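Local coordinates for galactose mutarotase-like protein (Clostridium acetobutylicum, PDB 3OS7) that probably binds carbohydrate and may interconvert the anomers of aldose sugars, at residues A[76-86]-A[101-112]. Residues are numbered along the deposited sequence; the frame is centred on the assembly and turned at random.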
loop_
_atom_site.group_PDB
_atom_site.type_symbol
_atom_site.label_atom_id
_atom_site.label_comp_id
_atom_site.label_asym_id
_atom_site.label_seq_id
_atom_site.Cartn_x
_atom_site.Cartn_y
_atom_site.Cartn_z
ATOM N N VAL A 76 0.120 -0.262 5.519
ATOM C CA VAL A 76 1.561 -0.262 5.285
ATOM C C VAL A 76 2.212 -1.593 5.692
ATOM O O VAL A 76 1.982 -2.120 6.775
ATOM C CB VAL A 76 2.234 0.960 5.940
ATOM C CG1 VAL A 76 2.169 0.878 7.434
ATOM C CG2 VAL A 76 3.668 1.130 5.436
ATOM N N LEU A 77 3.077 -2.106 4.818
ATOM C CA LEU A 77 3.653 -3.436 4.983
ATOM C C LEU A 77 5.159 -3.347 5.184
ATOM O O LEU A 77 5.835 -2.607 4.461
ATOM C CB LEU A 77 3.389 -4.285 3.748
ATOM C CG LEU A 77 1.968 -4.333 3.238
ATOM C CD1 LEU A 77 1.868 -5.118 1.935
ATOM C CD2 LEU A 77 1.032 -4.953 4.337
ATOM N N PHE A 78 5.670 -4.147 6.106
ATOM C CA PHE A 78 7.098 -4.210 6.438
ATOM C C PHE A 78 7.380 -5.584 7.031
ATOM O O PHE A 78 7.176 -5.779 8.235
ATOM C CB PHE A 78 7.431 -3.111 7.453
ATOM C CG PHE A 78 8.910 -3.029 7.863
ATOM C CD1 PHE A 78 9.918 -2.955 6.913
ATOM C CD2 PHE A 78 9.268 -2.958 9.202
ATOM C CE1 PHE A 78 11.233 -2.857 7.267
ATOM C CE2 PHE A 78 10.592 -2.845 9.582
ATOM C CZ PHE A 78 11.591 -2.808 8.619
ATOM N N PRO A 79 7.774 -6.561 6.206
ATOM C CA PRO A 79 7.983 -6.495 4.770
ATOM C C PRO A 79 6.652 -6.716 4.043
ATOM O O PRO A 79 5.777 -7.380 4.593
ATOM C CB PRO A 79 8.884 -7.684 4.511
ATOM C CG PRO A 79 8.421 -8.707 5.516
ATOM C CD PRO A 79 8.019 -7.925 6.725
ATOM N N PRO A 80 6.512 -6.215 2.811
ATOM C CA PRO A 80 5.355 -6.603 2.009
ATOM C C PRO A 80 5.457 -8.063 1.587
ATOM O O PRO A 80 6.482 -8.516 1.123
ATOM C CB PRO A 80 5.441 -5.678 0.790
ATOM C CG PRO A 80 6.871 -5.432 0.623
ATOM C CD PRO A 80 7.494 -5.456 2.006
ATOM N N ASN A 81 4.371 -8.796 1.740
ATOM C CA ASN A 81 4.283 -10.153 1.267
ATOM C C ASN A 81 5.244 -11.092 2.008
ATOM O O ASN A 81 5.662 -10.785 3.152
ATOM C CB ASN A 81 4.469 -10.173 -0.255
ATOM C CG ASN A 81 3.616 -11.235 -0.923
ATOM O OD1 ASN A 81 3.916 -12.418 -0.836
ATOM N ND2 ASN A 81 2.539 -10.816 -1.565
ATOM N N ARG A 82 5.625 -12.197 1.365
ATOM C CA ARG A 82 6.212 -13.358 2.035
ATOM C C ARG A 82 7.742 -13.406 2.197
ATOM O O ARG A 82 8.495 -12.955 1.341
ATOM C CB ARG A 82 5.747 -14.629 1.324
ATOM C CG ARG A 82 4.264 -14.828 1.388
ATOM C CD ARG A 82 3.817 -15.730 0.265
ATOM N NE ARG A 82 2.402 -16.014 0.414
ATOM C CZ ARG A 82 1.424 -15.302 -0.114
ATOM N NH1 ARG A 82 1.671 -14.254 -0.887
ATOM N NH2 ARG A 82 0.181 -15.666 0.123
ATOM N N ILE A 83 8.173 -13.922 3.352
ATOM C CA ILE A 83 9.543 -14.364 3.562
ATOM C C ILE A 83 9.503 -15.870 3.771
ATOM O O ILE A 83 8.866 -16.358 4.741
ATOM C CB ILE A 83 10.228 -13.708 4.792
ATOM C CG1 ILE A 83 10.128 -12.171 4.773
ATOM C CG2 ILE A 83 11.700 -14.206 4.956
ATOM C CD1 ILE A 83 10.682 -11.496 3.562
ATOM N N ASP A 84 10.179 -16.597 2.879
ATOM C CA ASP A 84 10.254 -18.059 2.915
ATOM C C ASP A 84 10.674 -18.631 4.267
ATOM O O ASP A 84 11.749 -18.304 4.797
ATOM C CB ASP A 84 11.222 -18.498 1.774
ATOM C CG ASP A 84 11.350 -20.007 1.618
ATOM O OD1 ASP A 84 10.754 -20.768 2.409
ATOM O OD2 ASP A 84 12.067 -20.417 0.657
ATOM N N ASP A 85 9.801 -19.459 4.874
ATOM C CA ASP A 85 10.086 -20.076 6.191
ATOM C C ASP A 85 10.311 -19.065 7.313
ATOM O O ASP A 85 10.819 -19.411 8.381
ATOM C CB ASP A 85 11.291 -21.059 6.114
ATOM C CG ASP A 85 11.019 -22.287 5.284
ATOM O OD1 ASP A 85 9.837 -22.614 5.026
ATOM O OD2 ASP A 85 12.012 -22.933 4.861
ATOM N N GLY A 86 9.918 -17.815 7.087
ATOM C CA GLY A 86 10.117 -16.745 8.038
ATOM C C GLY A 86 11.566 -16.439 8.365
ATOM O O GLY A 86 11.859 -15.936 9.462
ATOM N N GLU A 101 1.850 -17.286 8.258
ATOM C CA GLU A 101 1.120 -17.842 7.109
ATOM C C GLU A 101 1.337 -19.341 7.170
ATOM O O GLU A 101 2.336 -19.848 6.709
ATOM C CB GLU A 101 1.602 -17.229 5.764
ATOM C CG GLU A 101 0.613 -17.541 4.635
ATOM C CD GLU A 101 1.165 -17.491 3.205
ATOM O OE1 GLU A 101 2.380 -17.365 2.985
ATOM O OE2 GLU A 101 0.346 -17.580 2.269
ATOM N N ALA A 102 0.383 -20.059 7.740
ATOM C CA ALA A 102 0.619 -21.424 8.152
ATOM C C ALA A 102 0.738 -22.395 6.977
ATOM O O ALA A 102 1.685 -23.194 6.911
ATOM C CB ALA A 102 -0.498 -21.870 9.116
ATOM N N LYS A 103 -0.195 -22.264 6.041
ATOM C CA LYS A 103 -0.356 -23.200 4.931
ATOM C C LYS A 103 0.911 -23.226 4.061
ATOM O O LYS A 103 1.404 -24.286 3.717
ATOM C CB LYS A 103 -1.623 -22.836 4.118
ATOM C CG LYS A 103 -1.743 -23.412 2.690
ATOM C CD LYS A 103 -3.049 -22.900 2.024
ATOM C CE LYS A 103 -2.914 -22.675 0.518
ATOM N NZ LYS A 103 -2.756 -23.919 -0.274
ATOM N N ASN A 104 1.478 -22.062 3.794
ATOM C CA ASN A 104 2.682 -21.976 2.960
ATOM C C ASN A 104 4.021 -21.819 3.751
ATOM O O ASN A 104 5.097 -21.657 3.148
ATOM C CB ASN A 104 2.512 -20.837 1.947
ATOM C CG ASN A 104 1.420 -21.115 0.937
ATOM O OD1 ASN A 104 1.285 -22.231 0.458
ATOM N ND2 ASN A 104 0.658 -20.088 0.590
ATOM N N ASN A 105 3.931 -21.886 5.082
ATOM C CA ASN A 105 5.054 -21.737 6.018
ATOM C C ASN A 105 5.921 -20.510 5.745
ATOM O O ASN A 105 7.107 -20.626 5.480
ATOM C CB ASN A 105 5.900 -23.020 6.055
ATOM C CG ASN A 105 6.681 -23.155 7.332
ATOM O OD1 ASN A 105 6.099 -23.225 8.432
ATOM N ND2 ASN A 105 8.002 -23.185 7.216
ATOM N N ASN A 106 5.295 -19.337 5.793
ATOM C CA ASN A 106 5.991 -18.080 5.558
ATOM C C ASN A 106 5.715 -17.085 6.667
ATOM O O ASN A 106 4.746 -17.239 7.427
ATOM C CB ASN A 106 5.521 -17.491 4.234
ATOM C CG ASN A 106 5.919 -18.322 3.038
ATOM O OD1 ASN A 106 7.045 -18.862 2.956
ATOM N ND2 ASN A 106 5.001 -18.427 2.082
ATOM N N TYR A 107 6.560 -16.055 6.765
ATOM C CA TYR A 107 6.204 -14.826 7.444
ATOM C C TYR A 107 5.711 -13.860 6.387
ATOM O O TYR A 107 6.345 -13.718 5.331
ATOM C CB TYR A 107 7.374 -14.222 8.233
ATOM C CG TYR A 107 6.932 -13.025 9.040
ATOM C CD1 TYR A 107 6.226 -13.183 10.216
ATOM C CD2 TYR A 107 7.157 -11.728 8.590
ATOM C CE1 TYR A 107 5.777 -12.118 10.935
ATOM C CE2 TYR A 107 6.691 -10.639 9.314
ATOM C CZ TYR A 107 5.994 -10.847 10.485
ATOM O OH TYR A 107 5.531 -9.788 11.218
ATOM N N ILE A 108 4.611 -13.147 6.661
ATOM C CA ILE A 108 4.002 -12.300 5.614
ATOM C C ILE A 108 3.563 -10.958 6.201
ATOM O O ILE A 108 3.064 -10.908 7.331
ATOM C CB ILE A 108 2.808 -13.018 4.940
ATOM C CG1 ILE A 108 2.428 -12.374 3.618
ATOM C CG2 ILE A 108 1.609 -13.070 5.879
ATOM C CD1 ILE A 108 1.275 -13.107 2.817
ATOM N N HIS A 109 3.813 -9.880 5.444
ATOM C CA HIS A 109 3.229 -8.539 5.628
ATOM C C HIS A 109 3.692 -7.667 6.809
ATOM O O HIS A 109 3.577 -6.437 6.754
ATOM C CB HIS A 109 1.703 -8.602 5.614
ATOM C CG HIS A 109 1.123 -9.001 4.295
ATOM N ND1 HIS A 109 1.697 -8.645 3.082
ATOM C CD2 HIS A 109 -0.013 -9.679 3.996
ATOM C CE1 HIS A 109 0.954 -9.141 2.100
ATOM N NE2 HIS A 109 -0.084 -9.776 2.630
ATOM N N GLY A 110 4.213 -8.282 7.860
ATOM C CA GLY A 110 4.638 -7.525 9.036
ATOM C C GLY A 110 3.536 -7.195 10.046
ATOM O O GLY A 110 2.380 -7.564 9.877
ATOM N N PHE A 111 3.901 -6.482 11.097
ATOM C CA PHE A 111 2.974 -6.187 12.202
ATOM C C PHE A 111 2.615 -4.708 12.298
ATOM O O PHE A 111 1.701 -4.351 13.041
ATOM C CB PHE A 111 3.569 -6.642 13.555
ATOM C CG PHE A 111 4.909 -6.055 13.833
ATOM C CD1 PHE A 111 5.031 -4.801 14.407
ATOM C CD2 PHE A 111 6.061 -6.736 13.483
ATOM C CE1 PHE A 111 6.278 -4.233 14.615
ATOM C CE2 PHE A 111 7.304 -6.178 13.665
ATOM C CZ PHE A 111 7.424 -4.917 14.250
ATOM N N ILE A 112 3.316 -3.833 11.583
ATOM C CA ILE A 112 3.083 -2.412 11.789
ATOM C C ILE A 112 1.681 -2.015 11.308
ATOM O O ILE A 112 1.093 -1.103 11.832
ATOM C CB ILE A 112 4.198 -1.470 11.200
ATOM C CG1 ILE A 112 4.294 -1.567 9.688
ATOM C CG2 ILE A 112 5.570 -1.748 11.877
ATOM C CD1 ILE A 112 5.355 -0.595 9.115
HETATM O O HOH W 1 2.806 -4.303 8.481
HETATM O O HOH W 2 6.334 -4.937 10.651
#
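Ile108 CD1 sits over the centre of one face of the Arg82 guanidinium, 3.7 Å from Arg82 CZ, while Glu101 OE2 and, as a contact without a bond, Asn106 ND2 lie at its edge. Ile108 CG1 likewise lies over one face of the His109 ring, and Pro79 CD meets the Tyr107 ring at its edge. Arg82, extended from CG to NE, grips Glu101 side-on in a salt bridge: NE reaches OE1 of Glu101 at 2.9 Å on the syn side but tilted out of the carboxylate plane, and NH2 donates to OE2 from above that plane, the two groups standing 54° apart. Asn106 ND2 and Asn104 ND2 each supply a second hydrogen bond, to OE1 and OE2 respectively, from the face opposite the arginine nitrogen, which fixes the rotation of the carboxylate. Asn81 OD1 takes both N and NH1 of Arg82.

The backbones form a short antiparallel ladder in which strand 106-108 edges strand 82-90. Ile83 and Tyr107 are its hydrogen-bonded pair, Ile83 N lying 2.7 Å from Tyr107 O. Asn105 ND2, from the type I turn Ala102-Asn105 with its G1 beta bulge, donates to Asp85 OD1 (2.9 Å) of the type II turn Ile83-Gly86, joining the two; that oxygen also salt-bridges Arg216.

Past the ladder single hydrogen bonds link the backbones, His109 N to Asn81 O and Phe78 N to His109 O. His109 lies alongside Leu77, and its NE2 is hydrogen-bonded to a tartrate, probably from the crystallisation liquor, consistent with a pocket there. Ile112 CD1 packs on Phe78 CB at 3.7 Å.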